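Local coordinates for protein 6-phosphogluconate dehydrogenase, NAD-binding (Geobacter metallireducens, PDB 3PEF) that probably reduces succinic semialdehyde to gamma-hydroxybutyrate with a bound nicotinamide cofactor, as a member of the beta-hydroxyacid dehydrogenase family, at residues L82-G88 with A108-G114; L264-A268 with I281-Y285. The protein carries 2 engineered substitutions. One frame throughout, in Å; residues are numbered along the deposited sequence.

Contact 1: residues L82-G88 with A108-G114; sequences LEGIGEG and AVVAKGG
The flat peptide group joining Ala108 to Val109 takes Leu82 CD1 over one face, with CD1 3.7 Å from Val109 N. The carbonyl of Gly113 is met by Gly88 N, tilted 18° from its plane. These groups sit at the end of helix 99-111, which closes in a Schellman motif at Gly113. The helix is the crossover of a beta-alpha-beta unit in the Rossmann-type domain, and the contact packs its end on the turn leading from helix 81-84 to strand 90-93. Leu82 also presses CD2 on Ala108 CB at 3.5 Å, a tight carbon pair, while Phe76 of helix 68-76 touches both residues. The Lys112 chain bends at its second torsion (chi2 -64°), and its methylenes run across Leu82 at about a right angle. Lys112 CB also meets Ile85 CG2 at 3.8 Å. The other branch of Ile85, CG1, lies against Gly114 CA at 4.0 Å; a CB on Gly114 would collide with it. Glycines let the two backbones come close beyond that point. Gly88 N donates to Gly113 O at 2.8 Å, with an N-H...O angle of 150°. Gly86 CA makes a CA-H...O contact with Lys112 O at 3.5 Å. A water also spans the turn, donating to Lys112 O and accepting from Glu87 N, 3.2 Å away.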
ATOM      1  N   LEU A  82     -15.020   6.819  37.707  1.00 26.91           N
ATOM      2  CA  LEU A  82     -16.208   7.669  37.835  1.00 31.26           C
ATOM      3  C   LEU A  82     -16.968   7.430  39.153  1.00 32.44           C
ATOM      4  O   LEU A  82     -17.550   8.349  39.718  1.00 35.13           O
ATOM      5  CB  LEU A  82     -17.137   7.451  36.632  1.00 33.69           C
ATOM      6  CG  LEU A  82     -17.355   8.602  35.636  1.00 38.06           C
ATOM      7  CD1 LEU A  82     -16.153   9.521  35.522  1.00 22.41           C
ATOM      8  CD2 LEU A  82     -17.795   8.097  34.267  1.00 30.65           C
ATOM      9  N   GLU A  83     -16.950   6.200  39.648  1.00 30.54           N
ATOM     10  CA  GLU A  83     -17.587   5.901  40.931  1.00 30.84           C
ATOM     11  C   GLU A  83     -16.892   6.584  42.113  1.00 33.73           C
ATOM     12  O   GLU A  83     -17.480   6.747  43.184  1.00 37.33           O
ATOM     13  CB  GLU A  83     -17.633   4.389  41.165  1.00 40.85           C
ATOM     14  CG  GLU A  83     -18.607   3.625  40.274  1.00 52.21           C
ATOM     15  CD  GLU A  83     -18.829   2.183  40.738  1.00 66.29           C
ATOM     16  OE1 GLU A  83     -18.390   1.832  41.858  1.00 71.70           O
ATOM     17  OE2 GLU A  83     -19.450   1.401  39.987  1.00 69.14           O
ATOM     18  N   GLY A  84     -15.643   6.996  41.920  1.00 30.64           N
ATOM     19  CA  GLY A  84     -14.838   7.465  43.032  1.00 24.92           C
ATOM     20  C   GLY A  84     -14.359   8.907  42.977  1.00 28.24           C
ATOM     21  O   GLY A  84     -13.997   9.478  44.006  1.00 31.25           O
ATOM     22  N   ILE A  85     -14.331   9.495  41.786  1.00 22.96           N
ATOM     23  CA  ILE A  85     -13.796  10.848  41.651  1.00 24.64           C
ATOM     24  C   ILE A  85     -14.825  11.908  42.066  1.00 36.42           C
ATOM     25  O   ILE A  85     -16.033  11.663  42.041  1.00 35.72           O
ATOM     26  CB  ILE A  85     -13.287  11.125  40.209  1.00 40.66           C
ATOM     27  CG1 ILE A  85     -12.329  12.322  40.189  1.00 44.45           C
ATOM     28  CG2 ILE A  85     -14.457  11.317  39.238  1.00 30.98           C
ATOM     29  CD1 ILE A  85     -10.979  12.042  39.525  1.00 37.05           C
ATOM     30  N   GLY A  86     -14.335  13.085  42.447  1.00 40.01           N
ATOM     31  CA  GLY A  86     -15.194  14.184  42.850  1.00 36.61           C
ATOM     32  C   GLY A  86     -14.461  15.228  43.676  1.00 39.70           C
ATOM     33  O   GLY A  86     -13.263  15.088  43.966  1.00 34.96           O
ATOM     34  N   GLU A  87     -15.178  16.287  44.044  1.00 40.81           N
ATOM     35  CA  GLU A  87     -14.623  17.325  44.904  1.00 44.45           C
ATOM     36  C   GLU A  87     -13.282  17.856  44.389  1.00 40.53           C
ATOM     37  O   GLU A  87     -12.390  18.197  45.173  1.00 37.34           O
ATOM     38  CB  GLU A  87     -14.456  16.794  46.327  1.00 52.00           C
ATOM     39  CG  GLU A  87     -15.676  16.065  46.868  1.00 62.47           C
ATOM     40  CD  GLU A  87     -15.413  15.441  48.226  1.00 72.02           C
ATOM     41  OE1 GLU A  87     -15.296  14.197  48.304  1.00 75.83           O
ATOM     42  OE2 GLU A  87     -15.306  16.199  49.215  1.00 77.05           O
ATOM     43  N   GLY A  88     -13.140  17.905  43.072  1.00 36.36           N
ATOM     44  CA  GLY A  88     -11.964  18.490  42.449  1.00 34.35           C
ATOM     45  C   GLY A  88     -10.733  17.613  42.350  1.00 37.91           C
ATOM     46  O   GLY A  88      -9.711  18.045  41.814  1.00 37.64           O
ATOM     47  N   ALA A 108     -16.952  13.053  31.300  1.00 33.62           N
ATOM     48  CA  ALA A 108     -17.626  12.291  32.344  1.00 30.25           C
ATOM     49  C   ALA A 108     -16.987  12.611  33.695  1.00 29.47           C
ATOM     50  O   ALA A 108     -17.691  12.799  34.692  1.00 32.49           O
ATOM     51  CB  ALA A 108     -17.619  10.779  32.046  1.00 21.73           C
ATOM     52  N   VAL A 109     -15.661  12.727  33.721  1.00 29.59           N
ATOM     53  CA  VAL A 109     -14.962  13.077  34.959  1.00 23.26           C
ATOM     54  C   VAL A 109     -15.393  14.457  35.478  1.00 28.13           C
ATOM     55  O   VAL A 109     -15.649  14.645  36.666  1.00 25.12           O
ATOM     56  CB  VAL A 109     -13.436  13.061  34.781  1.00 23.00           C
ATOM     57  CG1 VAL A 109     -12.771  13.701  35.985  1.00 21.76           C
ATOM     58  CG2 VAL A 109     -12.935  11.629  34.590  1.00 23.86           C
ATOM     59  N   VAL A 110     -15.486  15.424  34.582  1.00 28.65           N
ATOM     60  CA  VAL A 110     -15.887  16.765  34.991  1.00 32.91           C
ATOM     61  C   VAL A 110     -17.325  16.791  35.499  1.00 36.42           C
ATOM     62  O   VAL A 110     -17.670  17.576  36.388  1.00 39.34           O
ATOM     63  CB  VAL A 110     -15.712  17.767  33.846  1.00 32.04           C
ATOM     64  CG1 VAL A 110     -16.434  19.068  34.169  1.00 31.83           C
ATOM     65  CG2 VAL A 110     -14.221  18.003  33.593  1.00 31.05           C
ATOM     66  N   ALA A 111     -18.161  15.918  34.949  1.00 37.49           N
ATOM     67  CA  ALA A 111     -19.557  15.858  35.368  1.00 38.02           C
ATOM     68  C   ALA A 111     -19.666  15.342  36.797  1.00 40.00           C
ATOM     69  O   ALA A 111     -20.593  15.717  37.522  1.00 37.81           O
ATOM     70  CB  ALA A 111     -20.378  14.995  34.412  1.00 41.20           C
ATOM     71  N   LYS A 112     -18.716  14.497  37.207  1.00 34.14           N
ATOM     72  CA  LYS A 112     -18.691  13.989  38.580  1.00 36.47           C
ATOM     73  C   LYS A 112     -18.049  14.972  39.547  1.00 36.58           C
ATOM     74  O   LYS A 112     -17.920  14.681  40.732  1.00 45.06           O
ATOM     75  CB  LYS A 112     -17.951  12.652  38.678  1.00 36.83           C
ATOM     76  CG  LYS A 112     -18.671  11.488  38.030  1.00 44.23           C
ATOM     77  CD  LYS A 112     -19.989  11.175  38.721  1.00 47.39           C
ATOM     78  CE  LYS A 112     -20.730  10.060  37.991  1.00 51.13           C
ATOM     79  NZ  LYS A 112     -22.038   9.751  38.625  1.00 59.01           N
ATOM     80  N   GLY A 113     -17.640  16.131  39.047  1.00 38.49           N
ATOM     81  CA  GLY A 113     -17.032  17.139  39.901  1.00 37.21           C
ATOM     82  C   GLY A 113     -15.529  16.986  40.076  1.00 37.27           C
ATOM     83  O   GLY A 113     -14.937  17.616  40.948  1.00 40.10           O
ATOM     84  N   GLY A 114     -14.908  16.144  39.255  1.00 35.08           N
ATOM     85  CA  GLY A 114     -13.460  16.007  39.265  1.00 37.08           C
ATOM     86  C   GLY A 114     -12.818  16.809  38.140  1.00 33.19           C
ATOM     87  O   GLY A 114     -13.511  17.482  37.376  1.00 30.10           O
TER
HETATM   88  O   HOH W   1     -18.267  16.309  43.250  1.00 44.99           O

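Contact 2: residues L264-A268 with I281-Y285; sequences LFKGA and IFKTY. Engineered in segment 281-285: Tyr285 (natural residue Ile).
Ile281 sets its CD1 methyl squarely over one face of the Phe265 ring, 3.6 Å from the ring centroid and 4° off the normal. This CH-pi contact fastens the C-terminal tail to helix 256-270 in the all-helical domain of the beta-hydroxyacid dehydrogenase fold. The Ile281 side chain is fully extended, with CG1 opposite the backbone N (chi1 -170°), and this carries CD1 out to the middle of the ring. Its inner atoms meet the ring as well, CB lying 3.7 Å from Phe265 CE2. One helical turn further on, Ala268 receives the Thr284 methyl, with CG2 3.5 Å from Ala268 CA. At the other end, Leu264 places CB against Ile281 CD1 at 3.8 Å. Leu264 CD1 comes to the edge of the Tyr285 ring, near its plane, and is 3.1 Å from Tyr285 OH. Tyr285 is an engineered residue that replaces isoleucine. A second shell holds these groups in place. Met237 and Leu241 of helix 234-251, together with Phe278, pack on the Phe265 ring. Tyr285 touches Glu187 and Ala190 of helix 166-194, and Val256 of a neighbouring subunit packs on Leu264. An alanine in place of Phe265 would probably open a gap beneath Ile281 CD1 and leave the tail less firmly seated on the helix. Within the tail, two donors grip the Ile281 carbonyl: Thr284 N at 3.1 Å from Ile281 O, and the Thr284 hydroxyl. With OG1 held beside that carbonyl, the methyl CG2 is left packed on Ala268. Thr284 OG1 donates in the carbonyl plane, 2.7 Å from Ile281 O.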
ATOM      1  N   LEU A 264       1.200  -4.251   7.768  1.00 22.87           N
ATOM      2  CA  LEU A 264       2.405  -5.037   8.059  1.00 22.92           C
ATOM      3  C   LEU A 264       2.531  -5.362   9.559  1.00 24.78           C
ATOM      4  O   LEU A 264       2.915  -6.471   9.938  1.00 27.47           O
ATOM      5  CB  LEU A 264       3.666  -4.325   7.541  1.00 23.56           C
ATOM      6  CG  LEU A 264       3.671  -4.044   6.025  1.00 26.48           C
ATOM      7  CD1 LEU A 264       4.722  -3.007   5.628  1.00 24.41           C
ATOM      8  CD2 LEU A 264       3.844  -5.332   5.228  1.00 24.47           C
ATOM      9  N   PHE A 265       2.209  -4.406  10.422  1.00 20.35           N
ATOM     10  CA  PHE A 265       2.247  -4.719  11.851  1.00 21.74           C
ATOM     11  C   PHE A 265       1.191  -5.752  12.221  1.00 24.65           C
ATOM     12  O   PHE A 265       1.429  -6.610  13.080  1.00 22.04           O
ATOM     13  CB  PHE A 265       2.175  -3.462  12.713  1.00 19.22           C
ATOM     14  CG  PHE A 265       3.516  -2.801  12.890  1.00 22.01           C
ATOM     15  CD1 PHE A 265       3.858  -1.682  12.153  1.00 17.78           C
ATOM     16  CD2 PHE A 265       4.460  -3.343  13.763  1.00 20.96           C
ATOM     17  CE1 PHE A 265       5.107  -1.078  12.311  1.00 24.43           C
ATOM     18  CE2 PHE A 265       5.717  -2.754  13.921  1.00 20.99           C
ATOM     19  CZ  PHE A 265       6.038  -1.616  13.192  1.00 23.80           C
ATOM     20  N   LYS A 266       0.041  -5.688  11.555  1.00 16.05           N
ATOM     21  CA  LYS A 266      -0.991  -6.711  11.750  1.00 24.02           C
ATOM     22  C   LYS A 266      -0.455  -8.078  11.364  1.00 27.45           C
ATOM     23  O   LYS A 266      -0.777  -9.091  12.001  1.00 24.13           O
ATOM     24  CB  LYS A 266      -2.250  -6.413  10.928  1.00 23.05           C
ATOM     25  CG  LYS A 266      -3.148  -5.289  11.458  1.00 20.93           C
ATOM     26  CD  LYS A 266      -4.293  -5.002  10.463  1.00 23.23           C
ATOM     27  CE  LYS A 266      -5.109  -3.779  10.875  1.00 20.95           C
ATOM     28  NZ  LYS A 266      -6.247  -3.477   9.915  1.00 22.80           N
ATOM     29  N   GLY A 267       0.349  -8.108  10.308  1.00 21.26           N
ATOM     30  CA  GLY A 267       0.936  -9.354   9.854  1.00 22.43           C
ATOM     31  C   GLY A 267       1.849  -9.913  10.931  1.00 27.50           C
ATOM     32  O   GLY A 267       1.835 -11.117  11.227  1.00 27.17           O
ATOM     33  N   ALA A 268       2.649  -9.037  11.525  1.00 19.11           N
ATOM     34  CA  ALA A 268       3.504  -9.447  12.626  1.00 23.38           C
ATOM     35  C   ALA A 268       2.696  -9.978  13.813  1.00 25.82           C
ATOM     36  O   ALA A 268       3.116 -10.935  14.458  1.00 27.34           O
ATOM     37  CB  ALA A 268       4.442  -8.309  13.061  1.00 24.04           C
ATOM     38  N   ILE A 281       8.734  -6.803  13.930  1.00 20.98           N
ATOM     39  CA  ILE A 281       8.178  -6.774  12.580  1.00 22.16           C
ATOM     40  C   ILE A 281       9.241  -7.231  11.572  1.00 27.49           C
ATOM     41  O   ILE A 281       8.917  -7.779  10.513  1.00 22.62           O
ATOM     42  CB  ILE A 281       7.599  -5.373  12.202  1.00 20.18           C
ATOM     43  CG1 ILE A 281       6.806  -5.459  10.899  1.00 23.46           C
ATOM     44  CG2 ILE A 281       8.696  -4.324  12.161  1.00 18.49           C
ATOM     45  CD1 ILE A 281       6.278  -4.123  10.358  1.00 17.23           C
ATOM     46  N   PHE A 282      10.514  -7.029  11.900  1.00 25.66           N
ATOM     47  CA  PHE A 282      11.598  -7.503  11.036  1.00 25.21           C
ATOM     48  C   PHE A 282      11.483  -8.983  10.667  1.00 29.97           C
ATOM     49  O   PHE A 282      11.885  -9.392   9.572  1.00 26.44           O
ATOM     50  CB  PHE A 282      12.960  -7.281  11.693  1.00 24.16           C
ATOM     51  CG  PHE A 282      14.110  -7.860  10.909  1.00 28.17           C
ATOM     52  CD1 PHE A 282      14.663  -7.162   9.834  1.00 29.68           C
ATOM     53  CD2 PHE A 282      14.649  -9.095  11.246  1.00 33.51           C
ATOM     54  CE1 PHE A 282      15.735  -7.689   9.106  1.00 28.29           C
ATOM     55  CE2 PHE A 282      15.722  -9.629  10.524  1.00 29.80           C
ATOM     56  CZ  PHE A 282      16.265  -8.925   9.453  1.00 28.10           C
ATOM     57  N   LYS A 283      10.961  -9.788  11.587  1.00 28.23           N
ATOM     58  CA  LYS A 283      10.913 -11.238  11.391  1.00 29.28           C
ATOM     59  C   LYS A 283       9.891 -11.679  10.350  1.00 31.66           C
ATOM     60  O   LYS A 283       9.979 -12.784   9.819  1.00 34.03           O
ATOM     61  CB  LYS A 283      10.696 -11.971  12.727  1.00 23.34           C
ATOM     62  CG  LYS A 283      11.930 -11.963  13.607  1.00 22.02           C
ATOM     63  CD  LYS A 283      11.786 -12.908  14.801  1.00 30.70           C
ATOM     64  CE  LYS A 283      10.846 -12.352  15.864  1.00 27.50           C
ATOM     65  NZ  LYS A 283      10.523 -13.393  16.884  1.00 29.42           N
ATOM     66  N   THR A 284       8.925 -10.814  10.052  1.00 25.70           N
ATOM     67  CA  THR A 284       7.982 -11.093   8.980  1.00 31.82           C
ATOM     68  C   THR A 284       8.626 -10.844   7.613  1.00 40.06           C
ATOM     69  O   THR A 284       8.093 -11.270   6.590  1.00 42.10           O
ATOM     70  CB  THR A 284       6.734 -10.198   9.091  1.00 33.62           C
ATOM     71  OG1 THR A 284       7.100  -8.837   8.825  1.00 36.84           O
ATOM     72  CG2 THR A 284       6.128 -10.287  10.477  1.00 32.32           C
ATOM     73  N   TYR A 285       9.759 -10.143   7.591  1.00 40.58           N
ATOM     74  CA  TYR A 285      10.402  -9.785   6.319  1.00 42.69           C
ATOM     75  C   TYR A 285      11.415 -10.825   5.854  1.00 53.86           C
ATOM     76  O   TYR A 285      11.962 -10.720   4.753  1.00 49.13           O
ATOM     77  CB  TYR A 285      11.087  -8.419   6.401  1.00 38.89           C
ATOM     78  CG  TYR A 285      10.148  -7.235   6.363  1.00 40.71           C
ATOM     79  CD1 TYR A 285       9.190  -7.112   5.362  1.00 49.56           C
ATOM     80  CD2 TYR A 285      10.232  -6.231   7.316  1.00 38.85           C
ATOM     81  CE1 TYR A 285       8.330  -6.023   5.323  1.00 50.58           C
ATOM     82  CE2 TYR A 285       9.386  -5.140   7.289  1.00 42.10           C
ATOM     83  CZ  TYR A 285       8.434  -5.038   6.292  1.00 55.75           C
ATOM     84  OH  TYR A 285       7.589  -3.941   6.265  1.00 59.32           O
TER

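How the contacts relate
From the N terminus the chain first builds the Rossmann-type domain. There contact 1 closes a loop holding strand 90-93 and most of helix 99-111. It ties together the approaches to two neighbouring parallel strands, 90-93 and 115-122. The chain then passes through the rest of the sheet and the long helix 166-194 into the helical domain. Contact 2 closes a shorter loop at the far end, folding residues 281-285 back on helix 256-270. The two closures come in series and neither nest nor cross. The centres of contacts 1 and 2 are about 42 Å apart, on opposite sides of the chain's centre. Contact 1 lies in the Rossmann-type domain and contact 2 in the helical domain, with nearest atoms about 29 Å apart.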